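Long-range contact in spermidine synthase (Corynebacterium glutamicum ATCC 13032, PDB 3GJY), which is probably a spermidine synthase, a transferase of polyamine biosynthesis with an AdoMet-methyltransferase-like domain: residues Y31-G45 with I48-L60. Numbering follows the deposited sequence.
Sequences YSVIELEADSYTTDG and ISINGVPSSHIVL
In the N-terminal antiparallel sheet of this chain, strand 33-38 pairs with 48-50, the end of the next strand, and the meander then turns back through 53-59. E35 and S49 form the hydrogen-bonded pair at its middle: S49 N gives a nearly straight bond (172°) to E35 O at 2.9 Å, and E35 N answers to S49 O. From within the type I' turn I50-V53, N51 grips V33 twice, its backbone N on V33 O at 2.8 Å and its side-chain OD1 accepting from V33 N at 3.0 Å; OD1 thus takes the place of a backbone carbonyl. On the face toward helix 123-132, I48 and L36 lie side by side, L36 CD2 meeting I48 CG1 at 3.8 Å, and L36 also touches W132.

Past the end of strand 33-38, D39 meets H57 of strand 53-59, its carboxylate at the edge of the ring and nearly coplanar with it (11°). With CG of H57 anti to the backbone N (chi1 -178°), the ring extends so that NE2 donates to D39 OD2 at 2.7 Å, in the ring plane and on the syn lone pair; a weak second bond goes to OD1. Beyond it, L60 N binds D44 O at 2.9 Å, while T42 CG2 packs on V59 CG2. The near-coplanar His-carboxylate pair should fix the rotation of both groups, tying the loop after strand 33-38 to strand 53-59.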
ATOM      1  N   TYR A  31       5.117   9.347 -17.212  1.00 18.48           N
ATOM      2  CA  TYR A  31       5.992   8.176 -17.022  1.00 18.88           C
ATOM      3  C   TYR A  31       5.352   6.878 -17.516  1.00 19.20           C
ATOM      4  O   TYR A  31       6.000   5.828 -17.508  1.00 20.45           O
ATOM      5  CB  TYR A  31       6.344   7.973 -15.553  1.00 19.33           C
ATOM      6  CG  TYR A  31       7.348   8.955 -15.015  1.00 18.41           C
ATOM      7  CD1 TYR A  31       8.716   8.659 -15.033  1.00 18.99           C
ATOM      8  CD2 TYR A  31       6.937  10.182 -14.478  1.00 17.62           C
ATOM      9  CE1 TYR A  31       9.646   9.558 -14.521  1.00 17.73           C
ATOM     10  CE2 TYR A  31       7.843  11.086 -13.978  1.00 17.95           C
ATOM     11  CZ  TYR A  31       9.206  10.757 -14.006  1.00 19.41           C
ATOM     12  OH  TYR A  31      10.119  11.623 -13.497  1.00 21.64           O
ATOM     13  N   SER A  32       4.100   6.925 -17.961  1.00 19.11           N
ATOM     14  CA  SER A  32       3.398   5.695 -18.333  0.50 20.02           C
ATOM     15  C   SER A  32       2.310   5.963 -19.325  1.00 18.89           C
ATOM     16  O   SER A  32       1.784   7.081 -19.380  1.00 21.64           O
ATOM     17  CB  SER A  32       2.734   5.055 -17.117  0.50 20.64           C
ATOM     18  OG  SER A  32       1.584   5.790 -16.747  0.50 25.13           O
ATOM     19  N   VAL A  33       1.953   4.940 -20.102  1.00 18.13           N
ATOM     20  CA  VAL A  33       0.715   5.019 -20.891  0.50 18.10           C
ATOM     21  C   VAL A  33      -0.432   4.547 -20.015  1.00 17.28           C
ATOM     22  O   VAL A  33      -0.347   3.501 -19.352  1.00 17.41           O
ATOM     23  CB  VAL A  33       0.761   4.262 -22.239  0.50 18.67           C
ATOM     24  CG1 VAL A  33       1.933   4.751 -23.081  0.50 17.96           C
ATOM     25  CG2 VAL A  33       0.821   2.746 -22.065  0.50 20.47           C
ATOM     26  N   ILE A  34      -1.495   5.331 -19.986  1.00 16.99           N
ATOM     27  CA  ILE A  34      -2.633   5.068 -19.098  1.00 16.79           C
ATOM     28  C   ILE A  34      -3.843   4.668 -19.948  1.00 17.75           C
ATOM     29  O   ILE A  34      -4.237   5.437 -20.826  1.00 18.29           O
ATOM     30  CB  ILE A  34      -2.979   6.338 -18.289  1.00 17.49           C
ATOM     31  CG1 ILE A  34      -1.760   6.829 -17.496  1.00 19.36           C
ATOM     32  CG2 ILE A  34      -4.154   6.063 -17.347  1.00 18.68           C
ATOM     33  CD1 ILE A  34      -1.794   8.326 -17.195  1.00 21.24           C
ATOM     34  N   GLU A  35      -4.430   3.505 -19.671  1.00 17.10           N
ATOM     35  CA  GLU A  35      -5.613   3.067 -20.418  0.50 17.30           C
ATOM     36  C   GLU A  35      -6.817   2.984 -19.505  1.00 16.75           C
ATOM     37  O   GLU A  35      -6.748   2.421 -18.418  1.00 16.54           O
ATOM     38  CB  GLU A  35      -5.385   1.725 -21.112  0.50 18.40           C
ATOM     39  CG  GLU A  35      -6.516   1.326 -22.038  0.50 19.43           C
ATOM     40  CD  GLU A  35      -6.347   1.908 -23.403  0.50 23.57           C
ATOM     41  OE1 GLU A  35      -5.222   2.380 -23.684  0.50 25.66           O
ATOM     42  OE2 GLU A  35      -7.322   1.878 -24.188  0.50 26.93           O
ATOM     43  N   LEU A  36      -7.922   3.590 -19.956  1.00 16.09           N
ATOM     44  CA  LEU A  36      -9.172   3.546 -19.205  1.00 15.26           C
ATOM     45  C   LEU A  36     -10.162   2.713 -19.984  1.00 15.71           C
ATOM     46  O   LEU A  36     -10.421   3.002 -21.155  1.00 16.78           O
ATOM     47  CB  LEU A  36      -9.719   4.964 -19.008  1.00 16.29           C
ATOM     48  CG  LEU A  36      -8.739   6.001 -18.421  1.00 16.30           C
ATOM     49  CD1 LEU A  36      -9.441   7.324 -18.233  1.00 21.63           C
ATOM     50  CD2 LEU A  36      -8.068   5.545 -17.091  1.00 18.23           C
ATOM     51  N   GLU A  37     -10.715   1.684 -19.328  1.00 16.61           N
ATOM     52  CA  GLU A  37     -11.699   0.802 -19.971  1.00 17.51           C
ATOM     53  C   GLU A  37     -12.974   0.725 -19.117  1.00 17.78           C
ATOM     54  O   GLU A  37     -12.912   0.477 -17.910  1.00 17.87           O
ATOM     55  CB  GLU A  37     -11.097  -0.595 -20.149  1.00 17.33           C
ATOM     56  CG  GLU A  37      -9.956  -0.694 -21.122  1.00 19.85           C
ATOM     57  CD  GLU A  37      -9.298  -2.059 -21.076  1.00 24.48           C
ATOM     58  OE1 GLU A  37      -8.401  -2.258 -20.247  1.00 25.53           O
ATOM     59  OE2 GLU A  37      -9.681  -2.956 -21.880  1.00 29.07           O
ATOM     60  N   ALA A  38     -14.126   0.919 -19.747  1.00 17.97           N
ATOM     61  CA  ALA A  38     -15.414   0.837 -19.052  1.00 17.43           C
ATOM     62  C   ALA A  38     -15.793  -0.621 -18.897  1.00 17.21           C
ATOM     63  O   ALA A  38     -15.684  -1.400 -19.850  1.00 18.73           O
ATOM     64  CB  ALA A  38     -16.494   1.567 -19.866  1.00 18.55           C
ATOM     65  N   ASP A  39     -16.227  -1.008 -17.706  1.00 17.23           N
ATOM     66  CA  ASP A  39     -16.772  -2.355 -17.498  1.00 16.86           C
ATOM     67  C   ASP A  39     -18.001  -2.593 -18.375  1.00 17.26           C
ATOM     68  O   ASP A  39     -18.921  -1.778 -18.394  1.00 17.96           O
ATOM     69  CB  ASP A  39     -17.250  -2.533 -16.053  1.00 16.74           C
ATOM     70  CG  ASP A  39     -16.134  -2.600 -15.022  1.00 19.65           C
ATOM     71  OD1 ASP A  39     -14.924  -2.643 -15.325  1.00 22.38           O
ATOM     72  OD2 ASP A  39     -16.530  -2.601 -13.849  1.00 23.34           O
ATOM     73  N   SER A  40     -18.044  -3.742 -19.027  1.00 16.83           N
ATOM     74  CA  SER A  40     -19.227  -4.114 -19.835  1.00 16.77           C
ATOM     75  C   SER A  40     -20.476  -4.314 -18.983  1.00 17.41           C
ATOM     76  O   SER A  40     -21.587  -3.997 -19.396  1.00 18.51           O
ATOM     77  CB  SER A  40     -18.930  -5.353 -20.670  1.00 18.01           C
ATOM     78  OG  SER A  40     -18.025  -4.978 -21.686  1.00 21.92           O
ATOM     79  N   TYR A  41     -20.262  -4.829 -17.776  1.00 17.24           N
ATOM     80  CA  TYR A  41     -21.394  -5.242 -16.928  1.00 19.21           C
ATOM     81  C   TYR A  41     -21.740  -4.331 -15.754  1.00 21.77           C
ATOM     82  O   TYR A  41     -22.846  -4.378 -15.253  1.00 25.39           O
ATOM     83  CB  TYR A  41     -21.133  -6.651 -16.416  1.00 19.80           C
ATOM     84  CG  TYR A  41     -21.218  -7.733 -17.466  1.00 19.13           C
ATOM     85  CD1 TYR A  41     -22.432  -8.006 -18.093  1.00 16.74           C
ATOM     86  CD2 TYR A  41     -20.095  -8.496 -17.804  1.00 19.11           C
ATOM     87  CE1 TYR A  41     -22.539  -9.066 -19.031  1.00 17.36           C
ATOM     88  CE2 TYR A  41     -20.179  -9.543 -18.722  1.00 18.36           C
ATOM     89  CZ  TYR A  41     -21.407  -9.812 -19.349  1.00 19.35           C
ATOM     90  OH  TYR A  41     -21.499 -10.857 -20.264  1.00 22.25           O
ATOM     91  N   THR A  42     -20.796  -3.513 -15.297  1.00 21.19           N
ATOM     92  CA  THR A  42     -21.013  -2.650 -14.137  1.00 22.75           C
ATOM     93  C   THR A  42     -21.246  -1.241 -14.593  1.00 22.19           C
ATOM     94  O   THR A  42     -20.389  -0.660 -15.273  1.00 20.87           O
ATOM     95  CB  THR A  42     -19.787  -2.667 -13.230  1.00 23.13           C
ATOM     96  OG1 THR A  42     -19.521  -4.011 -12.835  1.00 25.58           O
ATOM     97  CG2 THR A  42     -19.972  -1.806 -11.987  1.00 23.07           C
ATOM     98  N   THR A  43     -22.396  -0.683 -14.214  1.00 21.94           N
ATOM     99  CA  THR A  43     -22.676   0.737 -14.463  1.00 21.51           C
ATOM    100  C   THR A  43     -21.598   1.564 -13.769  1.00 20.59           C
ATOM    101  O   THR A  43     -21.342   1.385 -12.575  1.00 21.04           O
ATOM    102  CB  THR A  43     -24.099   1.120 -13.955  1.00 21.40           C
ATOM    103  OG1 THR A  43     -25.067   0.281 -14.622  1.00 24.66           O
ATOM    104  CG2 THR A  43     -24.416   2.556 -14.232  1.00 24.60           C
ATOM    105  N   ASP A  44     -20.962   2.440 -14.543  1.00 20.15           N
ATOM    106  CA  ASP A  44     -19.943   3.344 -13.986  1.00 18.90           C
ATOM    107  C   ASP A  44     -18.717   2.619 -13.389  1.00 17.70           C
ATOM    108  O   ASP A  44     -18.025   3.169 -12.522  1.00 16.74           O
ATOM    109  CB  ASP A  44     -20.551   4.322 -12.960  1.00 20.80           C
ATOM    110  CG  ASP A  44     -21.532   5.311 -13.582  1.00 24.39           C
ATOM    111  OD1 ASP A  44     -21.321   5.720 -14.742  1.00 26.78           O
ATOM    112  OD2 ASP A  44     -22.514   5.674 -12.893  1.00 29.24           O
ATOM    113  N   GLY A  45     -18.441   1.407 -13.852  1.00 16.71           N
ATOM    114  CA  GLY A  45     -17.230   0.694 -13.480  1.00 15.51           C
ATOM    115  C   GLY A  45     -16.104   0.969 -14.470  1.00 15.65           C
ATOM    116  O   GLY A  45     -16.328   0.977 -15.688  1.00 16.40           O
ATOM    117  N   ILE A  48      -8.414   0.908 -14.725  1.00 14.53           N
ATOM    118  CA  ILE A  48      -7.314   1.805 -15.044  1.00 14.39           C
ATOM    119  C   ILE A  48      -6.069   0.941 -15.136  1.00 14.18           C
ATOM    120  O   ILE A  48      -5.745   0.245 -14.171  1.00 15.05           O
ATOM    121  CB  ILE A  48      -7.129   2.873 -13.942  1.00 13.59           C
ATOM    122  CG1 ILE A  48      -8.405   3.727 -13.827  1.00 15.69           C
ATOM    123  CG2 ILE A  48      -5.894   3.761 -14.238  1.00 16.25           C
ATOM    124  CD1 ILE A  48      -9.003   3.838 -12.494  1.00 20.59           C
ATOM    125  N   SER A  49      -5.407   0.963 -16.306  1.00 14.05           N
ATOM    126  CA  SER A  49      -4.153   0.229 -16.532  1.00 14.58           C
ATOM    127  C   SER A  49      -3.025   1.203 -16.780  1.00 15.08           C
ATOM    128  O   SER A  49      -3.236   2.307 -17.303  1.00 15.35           O
ATOM    129  CB  SER A  49      -4.239  -0.710 -17.736  1.00 15.72           C
ATOM    130  OG  SER A  49      -5.277  -1.642 -17.507  1.00 17.82           O
ATOM    131  N   ILE A  50      -1.841   0.789 -16.368  1.00 14.63           N
ATOM    132  CA  ILE A  50      -0.637   1.618 -16.454  1.00 15.38           C
ATOM    133  C   ILE A  50       0.444   0.762 -17.108  1.00 15.23           C
ATOM    134  O   ILE A  50       0.787  -0.333 -16.611  1.00 15.67           O
ATOM    135  CB  ILE A  50      -0.224   2.076 -15.032  1.00 16.67           C
ATOM    136  CG1 ILE A  50      -1.330   2.931 -14.392  1.00 18.82           C
ATOM    137  CG2 ILE A  50       1.000   2.916 -15.104  1.00 18.52           C
ATOM    138  CD1 ILE A  50      -1.149   3.239 -12.920  1.00 21.91           C
ATOM    139  N   ASN A  51       0.955   1.231 -18.243  1.00 15.54           N
ATOM    140  CA  ASN A  51       1.902   0.449 -19.032  1.00 16.80           C
ATOM    141  C   ASN A  51       1.404  -0.974 -19.300  1.00 17.29           C
ATOM    142  O   ASN A  51       2.188  -1.936 -19.255  1.00 18.55           O
ATOM    143  CB  ASN A  51       3.290   0.452 -18.368  1.00 16.86           C
ATOM    144  CG  ASN A  51       3.830   1.831 -18.242  1.00 17.84           C
ATOM    145  OD1 ASN A  51       3.650   2.647 -19.150  1.00 19.00           O
ATOM    146  ND2 ASN A  51       4.413   2.133 -17.096  1.00 20.91           N
ATOM    147  N   GLY A  52       0.102  -1.093 -19.569  1.00 17.26           N
ATOM    148  CA  GLY A  52      -0.485  -2.381 -19.909  1.00 18.86           C
ATOM    149  C   GLY A  52      -0.815  -3.278 -18.737  1.00 19.16           C
ATOM    150  O   GLY A  52      -1.313  -4.391 -18.954  1.00 22.12           O
ATOM    151  N   VAL A  53      -0.542  -2.831 -17.509  1.00 18.07           N
ATOM    152  CA  VAL A  53      -0.823  -3.636 -16.309  1.00 17.97           C
ATOM    153  C   VAL A  53      -2.071  -3.055 -15.646  1.00 16.81           C
ATOM    154  O   VAL A  53      -2.090  -1.876 -15.264  1.00 15.46           O
ATOM    155  CB  VAL A  53       0.354  -3.542 -15.286  1.00 17.70           C
ATOM    156  CG1 VAL A  53       0.102  -4.408 -14.034  1.00 18.42           C
ATOM    157  CG2 VAL A  53       1.665  -3.977 -15.952  1.00 20.08           C
ATOM    158  N   PRO A  54      -3.117  -3.874 -15.473  1.00 16.20           N
ATOM    159  CA  PRO A  54      -4.266  -3.412 -14.671  1.00 17.11           C
ATOM    160  C   PRO A  54      -3.780  -2.866 -13.324  1.00 16.72           C
ATOM    161  O   PRO A  54      -2.974  -3.516 -12.649  1.00 17.64           O
ATOM    162  CB  PRO A  54      -5.076  -4.692 -14.456  1.00 17.27           C
ATOM    163  CG  PRO A  54      -4.670  -5.603 -15.619  1.00 18.34           C
ATOM    164  CD  PRO A  54      -3.230  -5.278 -15.916  1.00 17.32           C
ATOM    165  N   SER A  55      -4.227  -1.665 -12.950  1.00 16.04           N
ATOM    166  CA  SER A  55      -3.654  -1.025 -11.771  1.00 16.01           C
ATOM    167  C   SER A  55      -4.673  -0.559 -10.745  1.00 15.12           C
ATOM    168  O   SER A  55      -4.368  -0.518  -9.575  1.00 16.75           O
ATOM    169  CB  SER A  55      -2.722   0.103 -12.168  1.00 18.47           C
ATOM    170  OG  SER A  55      -1.584  -0.485 -12.774  1.00 19.34           O
ATOM    171  N   SER A  56      -5.843  -0.145 -11.183  1.00 15.29           N
ATOM    172  CA  SER A  56      -6.929   0.074 -10.233  1.00 14.35           C
ATOM    173  C   SER A  56      -8.286  -0.196 -10.890  1.00 14.20           C
ATOM    174  O   SER A  56      -8.381  -0.298 -12.122  1.00 14.76           O
ATOM    175  CB  SER A  56      -6.902   1.489  -9.640  1.00 14.46           C
ATOM    176  OG  SER A  56      -7.816   1.513  -8.564  1.00 14.14           O
ATOM    177  N   HIS A  57      -9.320  -0.351 -10.067  1.00 14.80           N
ATOM    178  CA  HIS A  57     -10.678  -0.469 -10.554  1.00 14.53           C
ATOM    179  C   HIS A  57     -11.575   0.304  -9.626  1.00 13.83           C
ATOM    180  O   HIS A  57     -11.415   0.196  -8.406  1.00 14.24           O
ATOM    181  CB  HIS A  57     -11.101  -1.939 -10.650  1.00 14.73           C
ATOM    182  CG  HIS A  57     -12.476  -2.095 -11.183  1.00 14.95           C
ATOM    183  ND1 HIS A  57     -13.592  -1.949 -10.383  1.00 16.66           N
ATOM    184  CD2 HIS A  57     -12.932  -2.303 -12.440  1.00 17.35           C
ATOM    185  CE1 HIS A  57     -14.673  -2.053 -11.132  1.00 18.99           C
ATOM    186  NE2 HIS A  57     -14.298  -2.293 -12.371  1.00 17.00           N
ATOM    187  N   ILE A  58     -12.476   1.109 -10.196  1.00 13.47           N
ATOM    188  CA  ILE A  58     -13.394   1.916  -9.387  1.00 13.81           C
ATOM    189  C   ILE A  58     -14.815   1.787  -9.917  1.00 13.53           C
ATOM    190  O   ILE A  58     -15.030   1.481 -11.108  1.00 14.62           O
ATOM    191  CB  ILE A  58     -13.003   3.392  -9.353  1.00 13.39           C
ATOM    192  CG1 ILE A  58     -12.987   4.014 -10.759  1.00 14.48           C
ATOM    193  CG2 ILE A  58     -11.626   3.544  -8.683  1.00 14.65           C
ATOM    194  CD1 ILE A  58     -12.635   5.522 -10.778  1.00 16.65           C
ATOM    195  N   VAL A  59     -15.774   1.991  -9.025  1.00 13.72           N
ATOM    196  CA  VAL A  59     -17.159   2.193  -9.437  1.00 14.33           C
ATOM    197  C   VAL A  59     -17.506   3.592  -8.954  1.00 13.87           C
ATOM    198  O   VAL A  59     -17.427   3.890  -7.748  1.00 14.05           O
ATOM    199  CB  VAL A  59     -18.083   1.149  -8.798  1.00 14.79           C
ATOM    200  CG1 VAL A  59     -19.538   1.465  -9.187  1.00 17.63           C
ATOM    201  CG2 VAL A  59     -17.689  -0.298  -9.213  1.00 15.88           C
ATOM    202  N   LEU A  60     -17.884   4.459  -9.883  1.00 14.12           N
ATOM    203  CA  LEU A  60     -18.168   5.853  -9.508  1.00 14.70           C
ATOM    204  C   LEU A  60     -19.312   5.888  -8.482  1.00 14.83           C
ATOM    205  O   LEU A  60     -20.311   5.146  -8.588  1.00 16.31           O
ATOM    206  CB  LEU A  60     -18.556   6.673 -10.749  1.00 15.04           C
ATOM    207  CG  LEU A  60     -17.578   6.610 -11.928  1.00 15.85           C
ATOM    208  CD1 LEU A  60     -18.097   7.495 -13.088  1.00 18.75           C
ATOM    209  CD2 LEU A  60     -16.151   7.082 -11.519  1.00 17.48           C
TER
HETATM  210  O   HOH W   1      -1.818   0.941 -19.902  1.00 18.90           O
HETATM  211  O   HOH W   2      -7.566  -0.504 -18.416  1.00 20.30           O